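Local atomic coordinates of aldose-aldose oxidoreductase (Caulobacter crescentus, PDB entry 5A04), a protein that probably oxidises one aldose while reducing another, using a tightly held nicotinamide dinucleotide phosphate cofactor as the hydride carrier. Residues A[21-32]-A[290-301]. Numbering follows the deposited sequence.
Sequences IIMPRFAECEHS and KNQFSAQLDHLS
The carboxylate of Asp298 reaches from helix 292-306 to the turn at Glu30 and His31, where each of its oxygens takes two donors. OD2 receives Glu30 N on its syn lone pair, 2.7 Å away and with a straight N-H...O path, and Lys290 NZ on its anti lone pair. OD1 accepts Ser32 OG on its anti lone pair at 2.8 Å, whereas His31 N approaches OD1 from above the carboxylate plane. Bends at chi3 (76°) and chi4 (100°) bring Lys290 NZ to both this carboxylate and Glu30 OE1, 3.0 Å from the latter; the ammonium probably offsets the repulsion between the two acids. Were Asp298 an alanine, the amides of Glu30 and His31 and the hydroxyl of Ser32 would probably lose their shared acceptor and Lys290 one of its two carboxylate partners here, freeing the turn to shift.

One turn back along the helix, Ser294 OG donates to Arg25 O in the carbonyl plane, on a lone pair, at 2.6 Å. Asn291, the N-cap, accepts from Ser294 N through OD1 and gives an N-H of ND2 to Ser294 OG. Beside it Arg25 grips Glu28 side-on through NE and NH2.

Apolar groups complete the contact. Leu297 CD1 sits over the centre of the Phe26 ring, a CH-pi contact of 4.0 Å to the centroid, and also touches Cys29 SG. Ile21 CG2, anti to its backbone nitrogen, covers one face of Phe293 toward the rim, while Gln292 CG lies over the opposite face.

Such docking shows how a helix from late in the chain can pack on a Rossmann fold: helix 292-306 lies against the connection from helix 16-22 to strand 32-38, with Tyr9 of strand 7-12 and Tyr78 of strand 76-79 also meeting it, and the Phe293 side chain comes to about 5 Å (nearest atoms) from the bound NADPH.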
ATOM      1  N   ILE A  21      23.355  11.338  14.852  1.00 15.70           N
ATOM      2  CA  ILE A  21      21.998  11.270  15.371  1.00 15.01           C
ATOM      3  C   ILE A  21      21.946  10.979  16.875  1.00 17.33           C
ATOM      4  O   ILE A  21      21.348  11.735  17.639  1.00 18.59           O
ATOM      5  CB  ILE A  21      21.174  10.218  14.611  1.00 17.22           C
ATOM      6  CG1 ILE A  21      21.314  10.421  13.099  1.00 17.99           C
ATOM      7  CG2 ILE A  21      19.720  10.291  15.040  1.00 18.76           C
ATOM      8  CD1 ILE A  21      20.803  11.799  12.610  1.00 23.44           C
ATOM      9  N   ILE A  22      22.561   9.886  17.319  1.00 16.20           N
ATOM     10  CA  ILE A  22      22.430   9.497  18.723  1.00 14.80           C
ATOM     11  C   ILE A  22      23.251  10.368  19.697  1.00 16.59           C
ATOM     12  O   ILE A  22      22.716  10.891  20.682  1.00 16.15           O
ATOM     13  CB  ILE A  22      22.829   8.015  18.922  1.00 14.61           C
ATOM     14  CG1 ILE A  22      21.841   7.086  18.191  1.00 15.46           C
ATOM     15  CG2 ILE A  22      22.876   7.661  20.415  1.00 13.97           C
ATOM     16  CD1 ILE A  22      20.370   7.243  18.609  1.00 15.91           C
ATOM     17  N   MET A  23      24.545  10.522  19.452  1.00 14.53           N
ATOM     18  CA  MET A  23      25.388  11.134  20.478  1.00 15.16           C
ATOM     19  C   MET A  23      24.975  12.580  20.849  1.00 14.18           C
ATOM     20  O   MET A  23      25.026  12.932  22.029  1.00 14.87           O
ATOM     21  CB  MET A  23      26.861  11.061  20.059  1.00 15.92           C
ATOM     22  CG  MET A  23      27.455   9.661  20.364  1.00 14.33           C
ATOM     23  SD  MET A  23      28.973   9.311  19.470  1.00 20.83           S
ATOM     24  CE  MET A  23      30.085  10.534  20.146  1.00 19.19           C
ATOM     25  N   PRO A  24      24.538  13.399  19.874  1.00 16.40           N
ATOM     26  CA  PRO A  24      24.082  14.733  20.298  1.00 16.19           C
ATOM     27  C   PRO A  24      22.844  14.707  21.187  1.00 17.67           C
ATOM     28  O   PRO A  24      22.596  15.673  21.905  1.00 17.54           O
ATOM     29  CB  PRO A  24      23.757  15.426  18.972  1.00 17.00           C
ATOM     30  CG  PRO A  24      24.648  14.766  17.985  1.00 15.09           C
ATOM     31  CD  PRO A  24      24.645  13.311  18.406  1.00 15.56           C
ATOM     32  N   ARG A  25      22.067  13.625  21.138  1.00 15.84           N
ATOM     33  CA  ARG A  25      20.800  13.595  21.857  1.00 16.40           C
ATOM     34  C   ARG A  25      20.905  13.162  23.318  1.00 14.73           C
ATOM     35  O   ARG A  25      19.892  13.093  24.020  1.00 17.50           O
ATOM     36  CB  ARG A  25      19.804  12.705  21.102  1.00 18.05           C
ATOM     37  CG  ARG A  25      19.523  13.223  19.678  1.00 15.99           C
ATOM     38  CD  ARG A  25      18.482  14.346  19.624  1.00 17.73           C
ATOM     39  NE  ARG A  25      18.925  15.617  20.219  1.00 17.93           N
ATOM     40  CZ  ARG A  25      19.627  16.551  19.580  1.00 18.47           C
ATOM     41  NH1 ARG A  25      20.009  16.379  18.307  1.00 17.02           N
ATOM     42  NH2 ARG A  25      19.942  17.674  20.218  1.00 23.14           N
ATOM     43  N   PHE A  26      22.115  12.907  23.813  1.00 15.92           N
ATOM     44  CA  PHE A  26      22.255  12.791  25.260  1.00 15.70           C
ATOM     45  C   PHE A  26      21.925  14.128  25.941  1.00 16.49           C
ATOM     46  O   PHE A  26      21.615  14.169  27.133  1.00 17.35           O
ATOM     47  CB  PHE A  26      23.658  12.313  25.633  1.00 17.75           C
ATOM     48  CG  PHE A  26      23.852  10.841  25.416  1.00 16.17           C
ATOM     49  CD1 PHE A  26      23.430   9.929  26.374  1.00 17.04           C
ATOM     50  CD2 PHE A  26      24.428  10.370  24.243  1.00 17.48           C
ATOM     51  CE1 PHE A  26      23.588   8.542  26.162  1.00 15.48           C
ATOM     52  CE2 PHE A  26      24.588   8.997  24.026  1.00 16.05           C
ATOM     53  CZ  PHE A  26      24.155   8.091  24.995  1.00 16.07           C
ATOM     54  N   ALA A  27      21.968  15.211  25.172  1.00 19.79           N
ATOM     55  CA  ALA A  27      21.676  16.545  25.709  1.00 20.37           C
ATOM     56  C   ALA A  27      20.321  16.620  26.415  1.00 21.79           C
ATOM     57  O   ALA A  27      20.191  17.278  27.453  1.00 22.15           O
ATOM     58  CB  ALA A  27      21.736  17.591  24.599  1.00 19.27           C
ATOM     59  N   GLU A  28      19.317  15.950  25.857  1.00 17.96           N
ATOM     60  CA  GLU A  28      17.972  16.002  26.416  1.00 18.36           C
ATOM     61  C   GLU A  28      17.615  14.825  27.330  1.00 19.00           C
ATOM     62  O   GLU A  28      16.491  14.741  27.805  1.00 20.42           O
ATOM     63  CB  GLU A  28      16.947  16.088  25.286  1.00 19.53           C
ATOM     64  CG  GLU A  28      17.069  17.327  24.405  1.00 17.62           C
ATOM     65  CD  GLU A  28      18.045  17.172  23.253  1.00 21.23           C
ATOM     66  OE1 GLU A  28      18.431  16.034  22.927  1.00 18.60           O
ATOM     67  OE2 GLU A  28      18.425  18.202  22.659  1.00 22.36           O
ATOM     68  N   CYS A  29      18.560  13.922  27.583  1.00 18.42           N
ATOM     69  CA  CYS A  29      18.298  12.796  28.483  1.00 18.04           C
ATOM     70  C   CYS A  29      18.254  13.208  29.940  1.00 21.42           C
ATOM     71  O   CYS A  29      18.974  14.112  30.361  1.00 22.92           O
ATOM     72  CB  CYS A  29      19.359  11.712  28.331  1.00 16.51           C
ATOM     73  SG  CYS A  29      19.273  10.842  26.765  1.00 17.94           S
ATOM     74  N   GLU A  30      17.434  12.502  30.710  1.00 19.19           N
ATOM     75  CA  GLU A  30      17.340  12.737  32.146  1.00 20.10           C
ATOM     76  C   GLU A  30      17.960  11.628  32.973  1.00 22.35           C
ATOM     77  O   GLU A  30      18.235  11.822  34.156  1.00 21.84           O
ATOM     78  CB  GLU A  30      15.885  12.893  32.571  1.00 22.51           C
ATOM     79  CG  GLU A  30      15.190  14.076  31.964  1.00 25.52           C
ATOM     80  CD  GLU A  30      13.716  14.073  32.289  1.00 35.14           C
ATOM     81  OE1 GLU A  30      13.014  13.146  31.836  1.00 35.82           O
ATOM     82  OE2 GLU A  30      13.267  14.989  33.012  1.00 40.31           O
ATOM     83  N   HIS A  31      18.163  10.460  32.363  1.00 21.15           N
ATOM     84  CA  HIS A  31      18.643   9.300  33.114  1.00 18.72           C
ATOM     85  C   HIS A  31      19.782   8.580  32.423  1.00 17.51           C
ATOM     86  O   HIS A  31      20.115   7.449  32.785  1.00 19.94           O
ATOM     87  CB  HIS A  31      17.492   8.326  33.364  1.00 20.38           C
ATOM     88  CG  HIS A  31      16.400   8.914  34.194  1.00 25.66           C
ATOM     89  ND1 HIS A  31      16.569   9.227  35.527  1.00 28.75           N
ATOM     90  CD2 HIS A  31      15.140   9.288  33.873  1.00 26.77           C
ATOM     91  CE1 HIS A  31      15.453   9.758  35.994  1.00 29.32           C
ATOM     92  NE2 HIS A  31      14.572   9.805  35.012  1.00 30.97           N
ATOM     93  N   SER A  32      20.382   9.248  31.442  1.00 18.09           N
ATOM     94  CA  SER A  32      21.454   8.670  30.640  1.00 17.57           C
ATOM     95  C   SER A  32      22.555   9.679  30.408  1.00 18.55           C
ATOM     96  O   SER A  32      22.283  10.862  30.248  1.00 19.42           O
ATOM     97  CB  SER A  32      20.916   8.190  29.286  1.00 17.01           C
ATOM     98  OG  SER A  32      19.718   7.463  29.479  1.00 18.74           O
ATOM     99  N   LYS A 290      10.145  14.391  25.585  1.00 23.80           N
ATOM    100  CA  LYS A 290      11.399  14.619  24.885  1.00 21.07           C
ATOM    101  C   LYS A 290      11.391  13.854  23.576  1.00 19.22           C
ATOM    102  O   LYS A 290      10.502  13.029  23.335  1.00 17.80           O
ATOM    103  CB  LYS A 290      12.593  14.216  25.756  1.00 26.54           C
ATOM    104  CG  LYS A 290      12.701  12.740  26.032  1.00 22.83           C
ATOM    105  CD  LYS A 290      13.853  12.432  26.996  1.00 25.27           C
ATOM    106  CE  LYS A 290      13.515  12.782  28.438  1.00 25.52           C
ATOM    107  NZ  LYS A 290      13.117  11.577  29.242  1.00 26.94           N
ATOM    108  N   ASN A 291      12.374  14.155  22.736  1.00 16.55           N
ATOM    109  CA  ASN A 291      12.446  13.598  21.390  1.00 16.63           C
ATOM    110  C   ASN A 291      12.631  12.083  21.424  1.00 17.33           C
ATOM    111  O   ASN A 291      13.062  11.521  22.438  1.00 16.56           O
ATOM    112  CB  ASN A 291      13.589  14.255  20.615  1.00 15.32           C
ATOM    113  CG  ASN A 291      14.958  13.861  21.158  1.00 17.90           C
ATOM    114  OD1 ASN A 291      15.476  12.799  20.825  1.00 16.75           O
ATOM    115  ND2 ASN A 291      15.544  14.714  22.007  1.00 15.58           N
ATOM    116  N   GLN A 292      12.322  11.429  20.307  1.00 14.98           N
ATOM    117  CA  GLN A 292      12.336   9.962  20.264  1.00 14.64           C
ATOM    118  C   GLN A 292      13.702   9.342  20.604  1.00 15.39           C
ATOM    119  O   GLN A 292      13.758   8.229  21.132  1.00 14.84           O
ATOM    120  CB  GLN A 292      11.882   9.469  18.880  1.00 15.13           C
ATOM    121  CG  GLN A 292      12.768   9.922  17.715  1.00 14.99           C
ATOM    122  CD  GLN A 292      12.227   9.479  16.359  1.00 17.27           C
ATOM    123  OE1 GLN A 292      11.833   8.321  16.188  1.00 17.17           O
ATOM    124  NE2 GLN A 292      12.191  10.405  15.393  1.00 16.33           N
ATOM    125  N   PHE A 293      14.794  10.036  20.293  1.00 14.57           N
ATOM    126  CA  PHE A 293      16.128   9.470  20.506  1.00 14.81           C
ATOM    127  C   PHE A 293      16.481   9.485  21.988  1.00 14.72           C
ATOM    128  O   PHE A 293      16.853   8.462  22.561  1.00 15.17           O
ATOM    129  CB  PHE A 293      17.175  10.235  19.684  1.00 14.49           C
ATOM    130  CG  PHE A 293      16.805  10.358  18.239  1.00 14.09           C
ATOM    131  CD1 PHE A 293      16.986   9.294  17.366  1.00 14.96           C
ATOM    132  CD2 PHE A 293      16.241  11.524  17.759  1.00 15.41           C
ATOM    133  CE1 PHE A 293      16.616   9.407  16.035  1.00 16.42           C
ATOM    134  CE2 PHE A 293      15.874  11.644  16.424  1.00 15.62           C
ATOM    135  CZ  PHE A 293      16.060  10.581  15.565  1.00 17.04           C
ATOM    136  N   SER A 294      16.357  10.654  22.610  1.00 13.98           N
ATOM    137  CA  SER A 294      16.597  10.771  24.044  1.00 14.47           C
ATOM    138  C   SER A 294      15.637   9.900  24.837  1.00 15.02           C
ATOM    139  O   SER A 294      16.010   9.318  25.860  1.00 16.51           O
ATOM    140  CB  SER A 294      16.449  12.232  24.484  1.00 13.87           C
ATOM    141  OG  SER A 294      17.284  13.056  23.686  1.00 16.01           O
ATOM    142  N   ALA A 295      14.391   9.831  24.381  1.00 13.41           N
ATOM    143  CA  ALA A 295      13.407   8.959  25.024  1.00 13.96           C
ATOM    144  C   ALA A 295      13.806   7.479  24.938  1.00 14.35           C
ATOM    145  O   ALA A 295      13.607   6.712  25.882  1.00 16.03           O
ATOM    146  CB  ALA A 295      12.036   9.168  24.398  1.00 15.51           C
ATOM    147  N   GLN A 296      14.342   7.079  23.796  1.00 14.55           N
ATOM    148  CA  GLN A 296      14.764   5.686  23.617  1.00 13.06           C
ATOM    149  C   GLN A 296      15.907   5.371  24.586  1.00 14.79           C
ATOM    150  O   GLN A 296      15.885   4.353  25.284  1.00 15.03           O
ATOM    151  CB  GLN A 296      15.194   5.433  22.163  1.00 14.08           C
ATOM    152  CG  GLN A 296      15.712   4.008  21.923  1.00 15.55           C
ATOM    153  CD  GLN A 296      16.460   3.887  20.613  1.00 20.74           C
ATOM    154  OE1 GLN A 296      15.853   3.833  19.553  1.00 23.33           O
ATOM    155  NE2 GLN A 296      17.785   3.830  20.683  1.00 20.37           N
ATOM    156  N   LEU A 297      16.880   6.279  24.656  1.00 13.83           N
ATOM    157  CA  LEU A 297      18.034   6.107  25.540  1.00 15.61           C
ATOM    158  C   LEU A 297      17.585   6.028  26.994  1.00 17.47           C
ATOM    159  O   LEU A 297      18.014   5.138  27.739  1.00 15.88           O
ATOM    160  CB  LEU A 297      19.042   7.254  25.347  1.00 15.21           C
ATOM    161  CG  LEU A 297      19.736   7.339  23.983  1.00 13.77           C
ATOM    162  CD1 LEU A 297      20.413   8.686  23.771  1.00 15.52           C
ATOM    163  CD2 LEU A 297      20.754   6.217  23.835  1.00 14.06           C
ATOM    164  N   ASP A 298      16.715   6.950  27.399  1.00 16.00           N
ATOM    165  CA  ASP A 298      16.254   6.974  28.779  1.00 15.93           C
ATOM    166  C   ASP A 298      15.387   5.770  29.124  1.00 20.46           C
ATOM    167  O   ASP A 298      15.362   5.351  30.276  1.00 18.76           O
ATOM    168  CB  ASP A 298      15.479   8.261  29.076  1.00 18.43           C
ATOM    169  CG  ASP A 298      16.386   9.415  29.510  1.00 19.07           C
ATOM    170  OD1 ASP A 298      17.587   9.204  29.808  1.00 17.72           O
ATOM    171  OD2 ASP A 298      15.881  10.555  29.559  1.00 18.46           O
ATOM    172  N   HIS A 299      14.689   5.204  28.141  1.00 18.44           N
ATOM    173  CA  HIS A 299      13.838   4.054  28.436  1.00 17.43           C
ATOM    174  C   HIS A 299      14.657   2.895  28.997  1.00 16.43           C
ATOM    175  O   HIS A 299      14.272   2.293  29.994  1.00 17.58           O
ATOM    176  CB  HIS A 299      13.070   3.582  27.195  1.00 16.37           C
ATOM    177  CG  HIS A 299      12.111   2.464  27.475  1.00 17.41           C
ATOM    178  ND1 HIS A 299      10.987   2.627  28.256  1.00 20.74           N
ATOM    179  CD2 HIS A 299      12.107   1.169  27.074  1.00 17.40           C
ATOM    180  CE1 HIS A 299      10.328   1.482  28.321  1.00 20.79           C
ATOM    181  NE2 HIS A 299      10.990   0.580  27.617  1.00 19.68           N
ATOM    182  N   LEU A 300      15.781   2.582  28.358  1.00 16.58           N
ATOM    183  CA  LEU A 300      16.591   1.459  28.820  1.00 16.74           C
ATOM    184  C   LEU A 300      17.126   1.759  30.216  1.00 17.47           C
ATOM    185  O   LEU A 300      17.049   0.924  31.114  1.00 18.33           O
ATOM    186  CB  LEU A 300      17.741   1.163  27.853  1.00 15.76           C
ATOM    187  CG  LEU A 300      18.666   0.013  28.274  1.00 17.76           C
ATOM    188  CD1 LEU A 300      17.861  -1.237  28.614  1.00 18.31           C
ATOM    189  CD2 LEU A 300      19.676  -0.271  27.164  1.00 18.68           C
ATOM    190  N   SER A 301      17.638   2.971  30.395  1.00 16.91           N
ATOM    191  CA  SER A 301      18.154   3.395  31.696  1.00 18.99           C
ATOM    192  C   SER A 301      17.098   3.274  32.794  1.00 18.63           C
ATOM    193  O   SER A 301      17.369   2.749  33.885  1.00 20.89           O
ATOM    194  CB  SER A 301      18.659   4.837  31.618  1.00 16.71           C
ATOM    195  OG  SER A 301      19.749   4.925  30.722  1.00 18.13           O
TER